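Local coordinates for protein putative isohexenylglutaconyl-CoA hydratase (Pseudomonas aeruginosa, PDB 4ZU2) that probably hydrates isohexenylglutaconyl-CoA in the breakdown of citronellate and related terpenes, as a trimeric member of the crotonase (enoyl-CoA hydratase/isomerase) family, at residues E7-L11 with T21-P25; N88-G92 with P146-A150; F118-S124 with F152-R156; D125-A131 with L182-A188; A130-G136 with R171-A177. One frame throughout, in Å; residues are numbered along the deposited sequence.

Contact 1 (E7-L11 with T21-P25); sequences ETLLL and TLNRP
Leu10 and Thr21 form an antiparallel hydrogen-bonded pair: Leu10 N reaches Thr21 O at 3.2 Å, and Thr21 N returns to Leu10 O at 3.0 Å. The next pair, Leu9 with Leu22, is non-hydrogen-bonded, and there Leu9 CA instead directs its C-H at Thr21 O (3.3 Å). Beyond the regular strands the pairing carries on once more, Asn23 N donating to Thr8 O over 3.2 Å. Leu9 and Leu22 lie alongside each other, pointing the same way, and meet through one methyl each, CD2 to CD2 at 3.7 Å. Residues 9-14 and 17-22 make the N-terminal beta hairpin of this crotonase-family chain, and the contact is its open end, with Leu22 and Thr8 turned to Met35 of helix 33-47. On the opposite face Asn23 holds CG anti to its backbone N (chi1 -166°), which carries the amide across to Leu10; Leu10 CD1 sits 3.1 Å from Asn23 OD1, a tight van der Waals approach of a methyl to a carbonyl oxygen. Past the strand ends the CG2 methyl of Thr8 runs beside the aliphatic chain of Arg24, reaching its CD at 4.1 Å, while Arg24 N bonds to the side chain of Asn29.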
# COMPACT_ATOMS: atom_id res chain seq x y z
N GLU A 7 -11.62 21.30 -30.02
CA GLU A 7 -11.80 20.71 -28.73
C GLU A 7 -11.35 21.72 -27.59
O GLU A 7 -11.20 22.94 -27.81
CB GLU A 7 -10.97 19.37 -28.68
CG GLU A 7 -11.59 18.04 -29.29
CD GLU A 7 -11.03 16.71 -28.67
OE1 GLU A 7 -11.65 15.63 -28.71
OE2 GLU A 7 -9.94 16.70 -28.12
N THR A 8 -11.18 21.21 -26.38
CA THR A 8 -10.39 21.81 -25.31
C THR A 8 -9.11 20.99 -25.17
O THR A 8 -8.39 21.09 -24.17
CB THR A 8 -11.08 21.66 -23.94
OG1 THR A 8 -11.15 20.25 -23.61
CG2 THR A 8 -12.48 22.29 -23.95
N LEU A 9 -8.85 20.15 -26.17
CA LEU A 9 -7.67 19.32 -26.18
C LEU A 9 -6.98 19.50 -27.50
O LEU A 9 -7.60 19.85 -28.51
CB LEU A 9 -8.03 17.85 -26.03
CG LEU A 9 -8.81 17.47 -24.78
CD1 LEU A 9 -9.27 16.03 -24.81
CD2 LEU A 9 -7.96 17.76 -23.55
N LEU A 10 -5.69 19.24 -27.48
CA LEU A 10 -4.93 19.05 -28.69
C LEU A 10 -4.40 17.61 -28.75
O LEU A 10 -3.63 17.14 -27.88
CB LEU A 10 -3.79 20.07 -28.75
CG LEU A 10 -4.22 21.54 -28.81
CD1 LEU A 10 -3.05 22.45 -28.58
CD2 LEU A 10 -4.90 21.90 -30.13
N LEU A 11 -4.82 16.92 -29.80
CA LEU A 11 -4.45 15.53 -30.03
C LEU A 11 -3.23 15.41 -30.96
O LEU A 11 -3.18 16.06 -32.01
CB LEU A 11 -5.66 14.80 -30.61
CG LEU A 11 -6.98 15.08 -29.87
CD1 LEU A 11 -8.14 14.22 -30.38
CD2 LEU A 11 -6.77 14.81 -28.39
N THR A 21 -3.15 16.84 -24.92
CA THR A 21 -2.74 18.01 -24.14
C THR A 21 -3.96 18.77 -23.66
O THR A 21 -4.85 19.11 -24.43
CB THR A 21 -1.71 18.91 -24.88
OG1 THR A 21 -0.55 18.13 -25.16
CG2 THR A 21 -1.29 20.09 -24.03
N LEU A 22 -4.02 18.98 -22.37
CA LEU A 22 -5.10 19.74 -21.80
C LEU A 22 -4.75 21.18 -22.11
O LEU A 22 -3.63 21.65 -21.82
CB LEU A 22 -5.20 19.52 -20.28
CG LEU A 22 -5.10 18.07 -19.77
CD1 LEU A 22 -5.18 18.01 -18.25
CD2 LEU A 22 -6.13 17.21 -20.39
N ASN A 23 -5.69 21.85 -22.73
CA ASN A 23 -5.41 23.07 -23.44
C ASN A 23 -6.41 24.18 -23.14
O ASN A 23 -7.18 24.59 -23.99
CB ASN A 23 -5.39 22.72 -24.95
CG ASN A 23 -4.78 23.81 -25.80
OD1 ASN A 23 -5.14 23.96 -26.95
ND2 ASN A 23 -3.85 24.57 -25.25
N ARG A 24 -6.41 24.63 -21.89
CA ARG A 24 -7.09 25.86 -21.51
C ARG A 24 -6.14 26.60 -20.58
O ARG A 24 -6.42 26.70 -19.39
CB ARG A 24 -8.41 25.55 -20.77
CG ARG A 24 -9.53 25.03 -21.66
CD ARG A 24 -10.72 24.42 -20.89
NE ARG A 24 -11.78 25.40 -20.61
CZ ARG A 24 -12.03 25.95 -19.42
NH1 ARG A 24 -11.31 25.61 -18.35
NH2 ARG A 24 -13.02 26.84 -19.30
N PRO A 25 -5.00 27.08 -21.11
CA PRO A 25 -3.87 27.61 -20.33
C PRO A 25 -4.25 28.82 -19.50
O PRO A 25 -3.65 29.11 -18.46
CB PRO A 25 -2.85 28.00 -21.39
CG PRO A 25 -3.64 28.12 -22.68
CD PRO A 25 -4.68 27.05 -22.55

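Contact 2 (N88-G92 with P146-A150); sequences NRAFG and PAQIA
Gln148 and Asn88 slide past each other in opposite directions with their amide planes perpendicular, so the donor comes from above the carbonyl plane. Gln148 NE2 gives a hydrogen bond to Asn88 OD1 at 3.0 Å; it is noticeably bent (137° at the hydrogen), and the donor stands 48° out of the plane. The bend at chi2 (-63°) brings both ends of the glutamine amide against the helix, with Gln148 CG 3.3 Å from Asn88 O. The other amide atom is accommodated because Gly92 carries no side chain: Gln148 OE1 lies only 3.0 Å from Gly92 CA. Arg89 crosses the glutamine at about a right angle, its CD 3.8 Å from Gln148 OE1, while its charged end serves a different purpose, in a salt bridge to Asp232 of the second subunit and another to Glu96 of its own helix. Gln148 NE2 likewise has a second partner, Leu231 O of the second subunit. Away from this polar cluster, the edge of the Phe91 ring meets Ile149, CE2 to CG1 at 4.4 Å. The glycine at position 92 thus leaves room for Gln148 OE1 where helix 81-99 meets the N-terminal part of helix 149-157, against helix 227-242 of the second subunit, at a subunit interface of the crotonase-family trimer.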
# COMPACT_ATOMS: atom_id res chain seq x y z
N ASN A 88 -20.34 15.60 -11.03
CA ASN A 88 -19.27 14.95 -10.22
C ASN A 88 -19.13 13.44 -10.55
O ASN A 88 -18.05 12.96 -10.81
CB ASN A 88 -19.48 15.17 -8.70
CG ASN A 88 -18.31 14.70 -7.84
OD1 ASN A 88 -18.44 13.78 -7.03
ND2 ASN A 88 -17.16 15.36 -7.99
N ARG A 89 -20.24 12.71 -10.62
CA ARG A 89 -20.15 11.30 -10.98
C ARG A 89 -19.56 11.07 -12.37
O ARG A 89 -18.77 10.13 -12.57
CB ARG A 89 -21.50 10.57 -10.89
CG ARG A 89 -21.34 9.08 -11.15
CD ARG A 89 -20.46 8.46 -10.10
NE ARG A 89 -20.31 7.02 -10.19
CZ ARG A 89 -19.39 6.41 -10.93
NH1 ARG A 89 -18.55 7.13 -11.66
NH2 ARG A 89 -19.31 5.09 -10.93
N ALA A 90 -19.91 11.92 -13.34
CA ALA A 90 -19.28 11.83 -14.66
C ALA A 90 -17.75 12.12 -14.62
O ALA A 90 -17.01 11.59 -15.42
CB ALA A 90 -19.97 12.73 -15.69
N PHE A 91 -17.28 12.93 -13.68
CA PHE A 91 -15.85 13.13 -13.56
C PHE A 91 -15.30 11.82 -12.91
O PHE A 91 -14.17 11.40 -13.16
CB PHE A 91 -15.49 14.40 -12.78
CG PHE A 91 -14.04 14.43 -12.30
CD1 PHE A 91 -12.99 14.41 -13.21
CD2 PHE A 91 -13.73 14.40 -10.96
CE1 PHE A 91 -11.68 14.39 -12.79
CE2 PHE A 91 -12.39 14.37 -10.53
CZ PHE A 91 -11.38 14.39 -11.46
N GLY A 92 -16.12 11.13 -12.14
CA GLY A 92 -15.70 9.84 -11.62
C GLY A 92 -15.62 8.80 -12.73
O GLY A 92 -14.75 7.93 -12.72
N PRO A 146 -12.96 15.85 -1.89
CA PRO A 146 -12.35 15.18 -3.03
C PRO A 146 -13.03 13.79 -3.20
O PRO A 146 -12.42 12.77 -2.96
CB PRO A 146 -10.85 15.10 -2.63
CG PRO A 146 -10.87 15.02 -1.09
CD PRO A 146 -12.18 15.71 -0.65
N ALA A 147 -14.32 13.81 -3.56
CA ALA A 147 -15.24 12.66 -3.40
C ALA A 147 -14.96 11.52 -4.35
O ALA A 147 -14.83 10.37 -3.92
CB ALA A 147 -16.65 13.11 -3.57
N GLN A 148 -14.87 11.85 -5.64
CA GLN A 148 -14.52 10.87 -6.66
C GLN A 148 -13.03 10.54 -6.56
O GLN A 148 -12.62 9.46 -6.95
CB GLN A 148 -14.78 11.38 -8.07
CG GLN A 148 -16.18 11.81 -8.38
CD GLN A 148 -17.15 10.67 -8.26
OE1 GLN A 148 -17.07 9.69 -8.99
NE2 GLN A 148 -18.05 10.77 -7.31
N ILE A 149 -12.21 11.50 -6.12
CA ILE A 149 -10.77 11.25 -5.98
C ILE A 149 -10.44 10.19 -4.92
O ILE A 149 -9.47 9.42 -5.09
CB ILE A 149 -10.03 12.56 -5.67
CG1 ILE A 149 -10.09 13.49 -6.90
CG2 ILE A 149 -8.64 12.38 -5.28
CD1 ILE A 149 -9.94 14.90 -6.55
N ALA A 150 -11.22 10.17 -3.84
CA ALA A 150 -10.85 9.43 -2.63
C ALA A 150 -10.33 8.00 -2.90
O ALA A 150 -9.24 7.63 -2.48
CB ALA A 150 -12.00 9.37 -1.65

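Contact 3 (F118-S124 with F152-R156); sequences FGLACVS and FVVRR
A chi1 of -173° sets Arg156 CG opposite its own N, and a bend at chi2 (68°) then leads the chain past Cys122 and delivers the guanidinium to the type I turn Ala121-Ser124 after the body of helix 116-121. The other key torsion is that of Val153, which puts the CG2 methyl beside the carbonyl carbon and against the edge of the Phe118 ring, 3.5 Å from CE1. Between these two points the thiol of Cys122 fits against the helix, SG lying 3.9 Å from Arg156 CB, and Val123 CG1 touches Phe152 CD1 at 3.7 Å.

Arg156 NH1 donates to Ser124 O at 2.7 Å along a nearly straight path (163° at the hydrogen); the oxygen lies in the guanidinium plane and is approached on a lone pair. Ala121 O sits instead over one face of the group, with Cys122 CA beside it. That carbonyl is itself occupied, since Ser124 OG donates to Ala121 O at 2.8 Å and so ties together the ends of the turn. A water adds a further tie, donating to Cys122 O at 2.7 Å and to Phe152 O at 3.2 Å. Arg156 NE has its own acceptor in Leu182 O. Helix 149-157 is in this way clamped to the turn leading from helix 116-121 into strand 126-130 of the crotonase-type core, beside the third subunit, on whose Arg163 Arg156 also packs. Buried as it is, the cation is met by main-chain oxygens of separate segments, whose partial charges would be expected to stabilise it while fixing its rotation.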
# COMPACT_ATOMS: atom_id res chain seq x y z
N PHE A 118 -4.99 16.48 -9.62
CA PHE A 118 -4.30 15.50 -8.76
C PHE A 118 -5.02 14.15 -8.96
O PHE A 118 -4.40 13.10 -9.05
CB PHE A 118 -4.35 16.06 -7.33
CG PHE A 118 -3.90 15.15 -6.24
CD1 PHE A 118 -4.47 13.90 -6.02
CD2 PHE A 118 -2.97 15.60 -5.34
CE1 PHE A 118 -4.05 13.10 -4.97
CE2 PHE A 118 -2.54 14.78 -4.29
CZ PHE A 118 -3.09 13.54 -4.10
N GLY A 119 -6.34 14.19 -9.14
CA GLY A 119 -7.09 13.01 -9.56
C GLY A 119 -6.62 12.25 -10.79
O GLY A 119 -6.45 11.03 -10.76
N LEU A 120 -6.43 12.95 -11.89
CA LEU A 120 -5.93 12.29 -13.11
C LEU A 120 -4.54 11.69 -12.97
O LEU A 120 -4.24 10.71 -13.60
CB LEU A 120 -5.82 13.29 -14.25
CG LEU A 120 -7.06 13.95 -14.81
CD1 LEU A 120 -6.62 14.97 -15.85
CD2 LEU A 120 -7.96 12.89 -15.44
N ALA A 121 -3.67 12.36 -12.23
CA ALA A 121 -2.31 11.87 -12.01
C ALA A 121 -2.36 10.48 -11.34
O ALA A 121 -1.56 9.59 -11.61
CB ALA A 121 -1.54 12.87 -11.14
N CYS A 122 -3.36 10.31 -10.48
CA CYS A 122 -3.48 9.14 -9.63
C CYS A 122 -3.89 7.91 -10.40
O CYS A 122 -3.85 6.83 -9.85
CB CYS A 122 -4.51 9.40 -8.54
SG CYS A 122 -4.00 10.39 -7.15
N VAL A 123 -4.30 8.08 -11.65
CA VAL A 123 -4.75 6.93 -12.45
C VAL A 123 -3.85 6.65 -13.66
O VAL A 123 -4.22 5.88 -14.57
CB VAL A 123 -6.23 7.07 -12.89
CG1 VAL A 123 -7.10 7.35 -11.67
CG2 VAL A 123 -6.41 8.12 -13.94
N SER A 124 -2.67 7.26 -13.66
CA SER A 124 -1.69 6.96 -14.70
C SER A 124 -0.91 5.66 -14.37
O SER A 124 -0.70 5.33 -13.18
CB SER A 124 -0.74 8.15 -14.86
OG SER A 124 -0.03 8.40 -13.66
N PHE A 152 -9.24 6.66 -5.63
CA PHE A 152 -8.10 6.57 -6.49
C PHE A 152 -6.79 7.04 -5.77
O PHE A 152 -5.70 6.56 -6.06
CB PHE A 152 -8.36 7.29 -7.82
CG PHE A 152 -9.48 6.68 -8.64
CD1 PHE A 152 -9.28 5.51 -9.35
CD2 PHE A 152 -10.72 7.32 -8.73
CE1 PHE A 152 -10.30 4.98 -10.12
CE2 PHE A 152 -11.74 6.79 -9.45
CZ PHE A 152 -11.54 5.61 -10.16
N VAL A 153 -6.92 7.93 -4.81
CA VAL A 153 -5.75 8.37 -4.09
C VAL A 153 -5.34 7.34 -3.03
O VAL A 153 -4.16 7.13 -2.79
CB VAL A 153 -5.92 9.78 -3.46
CG1 VAL A 153 -6.98 9.80 -2.38
CG2 VAL A 153 -4.57 10.29 -2.88
N VAL A 154 -6.31 6.72 -2.37
CA VAL A 154 -6.01 5.65 -1.42
C VAL A 154 -5.35 4.50 -2.20
O VAL A 154 -4.33 3.96 -1.78
CB VAL A 154 -7.29 5.16 -0.71
CG1 VAL A 154 -6.99 3.94 0.18
CG2 VAL A 154 -7.91 6.30 0.05
N ARG A 155 -5.88 4.17 -3.38
CA ARG A 155 -5.24 3.18 -4.25
C ARG A 155 -3.83 3.65 -4.67
O ARG A 155 -2.92 2.84 -4.79
CB ARG A 155 -6.12 2.88 -5.47
CG ARG A 155 -7.20 1.87 -5.16
CD ARG A 155 -8.43 1.92 -6.03
NE ARG A 155 -9.55 1.46 -5.20
CZ ARG A 155 -10.41 0.52 -5.53
NH1 ARG A 155 -10.37 -0.07 -6.72
NH2 ARG A 155 -11.35 0.17 -4.65
N ARG A 156 -3.65 4.95 -4.83
CA ARG A 156 -2.43 5.48 -5.39
C ARG A 156 -1.24 5.36 -4.42
O ARG A 156 -0.23 4.77 -4.76
CB ARG A 156 -2.61 6.94 -5.83
CG ARG A 156 -1.39 7.47 -6.57
CD ARG A 156 -1.23 6.81 -7.90
NE ARG A 156 -0.22 7.44 -8.73
CZ ARG A 156 -0.06 7.19 -10.01
NH1 ARG A 156 -0.82 6.30 -10.61
NH2 ARG A 156 0.90 7.80 -10.69
O HOH W 1 -4.97 4.73 -8.57

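Contact 4 (D125-A131 with L182-A188); sequences DVAIAAA and LVHFCEA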
# COMPACT_ATOMS: atom_id res chain seq x y z
N ASP A 125 -0.47 4.93 -15.39
CA ASP A 125 0.51 3.84 -15.22
C ASP A 125 1.92 4.39 -14.92
O ASP A 125 2.67 3.81 -14.16
CB ASP A 125 0.57 2.94 -16.44
CG ASP A 125 -0.76 2.33 -16.78
OD1 ASP A 125 -1.38 1.74 -15.87
OD2 ASP A 125 -1.18 2.44 -17.95
N VAL A 126 2.25 5.53 -15.50
CA VAL A 126 3.51 6.21 -15.26
C VAL A 126 3.30 7.75 -15.18
O VAL A 126 2.76 8.38 -16.10
CB VAL A 126 4.56 5.83 -16.36
CG1 VAL A 126 5.98 6.36 -16.00
CG2 VAL A 126 4.62 4.33 -16.53
N ALA A 127 3.67 8.31 -14.05
CA ALA A 127 3.68 9.77 -13.83
C ALA A 127 5.13 10.28 -13.69
O ALA A 127 5.93 9.75 -12.89
CB ALA A 127 2.92 10.10 -12.62
N ILE A 128 5.44 11.28 -14.49
CA ILE A 128 6.73 11.97 -14.46
C ILE A 128 6.46 13.44 -14.11
O ILE A 128 5.79 14.13 -14.85
CB ILE A 128 7.41 11.89 -15.86
CG1 ILE A 128 7.62 10.42 -16.30
CG2 ILE A 128 8.74 12.63 -15.86
CD1 ILE A 128 7.54 10.19 -17.79
N ALA A 129 6.96 13.92 -12.97
CA ALA A 129 6.66 15.29 -12.54
C ALA A 129 7.88 16.19 -12.60
O ALA A 129 9.03 15.72 -12.46
CB ALA A 129 6.12 15.30 -11.14
N ALA A 130 7.62 17.47 -12.82
CA ALA A 130 8.61 18.53 -12.64
C ALA A 130 8.80 18.76 -11.14
O ALA A 130 7.83 18.83 -10.41
CB ALA A 130 8.10 19.78 -13.29
N ALA A 131 10.04 18.89 -10.67
CA ALA A 131 10.30 19.10 -9.25
C ALA A 131 9.56 20.28 -8.67
O ALA A 131 9.28 20.29 -7.47
CB ALA A 131 11.81 19.32 -9.00
N LEU A 182 3.51 8.93 -5.27
CA LEU A 182 2.41 9.52 -6.04
C LEU A 182 2.75 9.53 -7.52
O LEU A 182 1.90 9.34 -8.40
CB LEU A 182 2.14 10.95 -5.56
CG LEU A 182 1.01 11.66 -6.29
CD1 LEU A 182 -0.20 10.75 -6.49
CD2 LEU A 182 0.59 12.92 -5.50
N VAL A 183 4.03 9.77 -7.78
CA VAL A 183 4.56 9.73 -9.14
C VAL A 183 5.80 8.82 -9.12
O VAL A 183 6.34 8.50 -8.04
CB VAL A 183 4.91 11.16 -9.62
CG1 VAL A 183 3.67 12.08 -9.52
CG2 VAL A 183 6.12 11.74 -8.83
N HIS A 184 6.22 8.41 -10.31
CA HIS A 184 7.29 7.42 -10.48
C HIS A 184 8.67 8.02 -10.74
O HIS A 184 9.67 7.38 -10.48
CB HIS A 184 6.95 6.50 -11.66
CG HIS A 184 5.71 5.67 -11.47
ND1 HIS A 184 4.48 6.06 -11.93
CD2 HIS A 184 5.54 4.46 -10.89
CE1 HIS A 184 3.59 5.13 -11.63
NE2 HIS A 184 4.21 4.14 -11.01
N PHE A 185 8.72 9.24 -11.29
CA PHE A 185 9.95 9.98 -11.52
C PHE A 185 9.76 11.48 -11.25
O PHE A 185 8.70 12.06 -11.58
CB PHE A 185 10.37 9.86 -13.00
CG PHE A 185 10.45 8.43 -13.52
CD1 PHE A 185 11.51 7.59 -13.17
CD2 PHE A 185 9.49 7.94 -14.40
CE1 PHE A 185 11.59 6.29 -13.67
CE2 PHE A 185 9.56 6.66 -14.89
CZ PHE A 185 10.61 5.83 -14.53
N CYS A 186 10.80 12.12 -10.72
CA CYS A 186 10.87 13.57 -10.58
C CYS A 186 12.11 14.07 -11.32
O CYS A 186 13.22 13.66 -11.00
CB CYS A 186 10.97 13.94 -9.10
SG CYS A 186 10.90 15.71 -8.71
N GLU A 187 11.92 14.91 -12.35
CA GLU A 187 13.03 15.54 -13.08
C GLU A 187 13.10 17.04 -12.82
O GLU A 187 12.09 17.70 -12.63
CB GLU A 187 12.91 15.30 -14.58
CG GLU A 187 12.58 13.88 -14.94
CD GLU A 187 13.62 12.89 -14.43
OE1 GLU A 187 14.80 13.00 -14.83
OE2 GLU A 187 13.27 12.02 -13.61
N ALA A 188 14.31 17.59 -12.82
CA ALA A 188 14.54 18.99 -12.44
C ALA A 188 14.38 19.99 -13.58
O ALA A 188 14.28 21.19 -13.34
CB ALA A 188 15.93 19.13 -11.80
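Phe185 turns its ring edge to two aliphatic side chains of the neighbouring strand, CD2 touching Ile128 CG1 at 3.6 Å and CE2 touching Val126 CG1 at 3.8 Å. The ring is thus wedged across both residues, with neither chain over its face. On the reverse side of the sheet smaller groups match: Ala127 CB meets Val183 CB at 3.8 Å, and farther along a chi1 of -174° swings the SG of Cys186 away from its own N to reach Ala131 CB at 3.7 Å.

Between these two layers runs the parallel pairing of strands 126-130 and 185-187, the latter one of the two outermost strands within the chain; together they are the parallel edge pair of the six-stranded mixed sheet of the crotonase-family core. Ala129 sits at its middle, its N donating to Phe185 O and its O accepting from Glu187 N. Where the pairing begins, Ala127 O is gripped twice, by His184 N at 2.9 Å and by Phe185 N at 3.3 Å; at the far end Ala131 N closes on Glu187 O.

At the polar edge the imidazole of His184 imitates a backbone acceptor. Its ND1 takes the Ala127 N-H at 3.2 Å, almost straight (168°) and in the ring plane, while NE2 bonds to Thr160 O of the third subunit. Asp125 is salt-bridged to Arg163 of that subunit and to Lys216 of its own chain. An imidazole that accepts at ND1 and faces a carbonyl at NE2 is consistent with the neutral form protonated on NE2, its orientation fixed from both sides and joining the sheet edge to the trimer interface.

Contact 5 (A130-G136 with R171-A177); sequences AADAQFG and RFDGREA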
# COMPACT_ATOMS: atom_id res chain seq x y z
N ALA A 130 7.62 17.47 -12.82
CA ALA A 130 8.61 18.53 -12.64
C ALA A 130 8.80 18.76 -11.14
O ALA A 130 7.83 18.83 -10.41
CB ALA A 130 8.10 19.78 -13.29
N ALA A 131 10.04 18.89 -10.67
CA ALA A 131 10.30 19.10 -9.25
C ALA A 131 9.56 20.28 -8.67
O ALA A 131 9.28 20.29 -7.47
CB ALA A 131 11.81 19.32 -9.00
N ASP A 132 9.28 21.29 -9.48
CA ASP A 132 8.60 22.49 -8.99
C ASP A 132 7.07 22.41 -9.21
O ASP A 132 6.36 23.42 -9.11
CB ASP A 132 9.21 23.75 -9.64
CG ASP A 132 9.16 23.71 -11.17
OD1 ASP A 132 8.54 22.77 -11.70
OD2 ASP A 132 9.74 24.61 -11.84
N ALA A 133 6.55 21.23 -9.53
CA ALA A 133 5.12 21.03 -9.65
C ALA A 133 4.53 21.22 -8.27
O ALA A 133 5.21 20.94 -7.30
CB ALA A 133 4.80 19.66 -10.23
N GLN A 134 3.30 21.76 -8.17
CA GLN A 134 2.62 21.84 -6.88
C GLN A 134 1.30 21.05 -6.88
O GLN A 134 0.33 21.35 -7.60
CB GLN A 134 2.46 23.28 -6.37
CG GLN A 134 3.71 23.96 -5.61
CD GLN A 134 4.47 23.09 -4.56
OE1 GLN A 134 4.99 22.03 -4.89
NE2 GLN A 134 4.58 23.57 -3.31
N PHE A 135 1.32 20.03 -6.02
CA PHE A 135 0.24 19.08 -5.81
C PHE A 135 -0.57 19.45 -4.58
O PHE A 135 -0.07 20.05 -3.63
CB PHE A 135 0.83 17.67 -5.55
CG PHE A 135 1.63 17.14 -6.67
CD1 PHE A 135 2.97 17.49 -6.81
CD2 PHE A 135 1.06 16.27 -7.60
CE1 PHE A 135 3.73 17.00 -7.88
CE2 PHE A 135 1.81 15.78 -8.66
CZ PHE A 135 3.15 16.15 -8.80
N GLY A 136 -1.85 19.06 -4.61
CA GLY A 136 -2.68 19.27 -3.45
C GLY A 136 -4.11 18.83 -3.69
O GLY A 136 -4.55 18.63 -4.82
N ARG A 171 -0.07 21.40 0.52
CA ARG A 171 0.61 21.54 -0.77
C ARG A 171 1.99 20.89 -0.61
O ARG A 171 2.50 20.79 0.52
CB ARG A 171 0.74 23.02 -1.15
CG ARG A 171 -0.29 23.54 -2.14
CD ARG A 171 -1.73 23.43 -1.68
NE ARG A 171 -2.58 24.35 -2.44
CZ ARG A 171 -3.83 24.69 -2.11
NH1 ARG A 171 -4.40 24.16 -1.02
NH2 ARG A 171 -4.50 25.57 -2.89
N PHE A 172 2.57 20.46 -1.72
CA PHE A 172 3.87 19.79 -1.72
C PHE A 172 4.30 19.64 -3.16
O PHE A 172 3.47 19.69 -4.08
CB PHE A 172 3.81 18.40 -1.07
CG PHE A 172 2.81 17.45 -1.70
CD1 PHE A 172 1.48 17.48 -1.33
CD2 PHE A 172 3.19 16.53 -2.67
CE1 PHE A 172 0.55 16.61 -1.90
CE2 PHE A 172 2.27 15.65 -3.24
CZ PHE A 172 0.95 15.70 -2.86
N ASP A 173 5.61 19.44 -3.34
CA ASP A 173 6.21 19.49 -4.65
C ASP A 173 6.51 18.15 -5.22
O ASP A 173 6.25 17.12 -4.59
CB ASP A 173 7.47 20.35 -4.63
CG ASP A 173 8.68 19.64 -4.02
OD1 ASP A 173 8.54 18.81 -3.08
OD2 ASP A 173 9.79 19.94 -4.48
N GLY A 174 7.05 18.19 -6.44
CA GLY A 174 7.46 17.00 -7.14
C GLY A 174 8.36 16.03 -6.37
O GLY A 174 8.20 14.82 -6.50
N ARG A 175 9.33 16.54 -5.63
CA ARG A 175 10.32 15.66 -5.01
C ARG A 175 9.55 14.90 -3.94
O ARG A 175 9.73 13.72 -3.77
CB ARG A 175 11.52 16.42 -4.39
CG ARG A 175 12.38 17.33 -5.34
CD ARG A 175 13.40 16.56 -6.25
NE ARG A 175 14.57 17.37 -6.58
CZ ARG A 175 15.22 17.40 -7.76
NH1 ARG A 175 14.84 16.67 -8.80
NH2 ARG A 175 16.26 18.22 -7.91
N GLU A 176 8.66 15.60 -3.24
CA GLU A 176 7.79 14.98 -2.27
C GLU A 176 6.84 13.97 -2.91
O GLU A 176 6.45 13.00 -2.25
CB GLU A 176 6.99 16.06 -1.54
CG GLU A 176 5.87 15.51 -0.67
CD GLU A 176 6.06 15.72 0.79
OE1 GLU A 176 6.57 14.79 1.44
OE2 GLU A 176 5.67 16.78 1.31
N ALA A 177 6.47 14.18 -4.17
CA ALA A 177 5.43 13.33 -4.76
C ALA A 177 6.02 12.02 -5.20
O ALA A 177 5.33 11.03 -5.27
CB ALA A 177 4.74 14.00 -5.90
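Phe135 N donates to Phe172 O at 2.9 Å, nearly straight (166°), and the bond is answered by a longer one from Phe172 N to Phe135 O at 3.3 Å. Besides this antiparallel hydrogen-bonded pair, their side chains meet on one face of the small sheet. Phe172 has its CG tucked between its own N and carbonyl carbon (chi1 57°), which places the face of the ring against Phe135 CB: a CH-pi contact follows, Phe135 CB standing 3.6 Å from the Phe172 ring centroid. The two rings are almost parallel (12°) but slid apart, centroids 5.5 Å from each other, with little overlap. Phe135 receives a second CH-pi contact, as Ala177 CB lies over its face, 4.0 Å from the centroid. Asp173 is the N-cap of the following helix, OD1 taking Glu176 N at 3.2 Å from above the carboxylate plane, and Gly174 N makes weak bonds to Ala131 O and Ala133 O. Near the surface Ala131 CB rests over one face of the Arg175 guanidinium. Strand 134-136 thereby lies between strand 112-114, which bonds to its other edge, and the short, weakly bonded strand 172-173 leading into helix 174-179, with Leu165 of helix 159-168 and Leu182 packed on Phe172.

The main sheet carries contact 1 and contact 4 at its two margins, with centres about 21 Å apart, and contact 3 touches both: Leu22 CD1 meets Leu120 CD1 at 4.1 Å, and Arg156 NH2 packs on Ala127 CB at 3.6 Å. Contacts 2 and 3 use the same helix 149-157, centres about 11 Å apart, and both meet the second subunit; contacts 3 and 4 both meet the third. Contact 5 shares Ala130 and Ala131 with contact 4 (centres about 9 Å apart), and Ala177 O probably accepts from Leu182 N at 2.8 Å. Phe118 touches Phe172, linking contacts 3 and 5. Contacts 2, 3 and 4 thus reach neighbouring subunits, whereas contacts 1 and 5 do not.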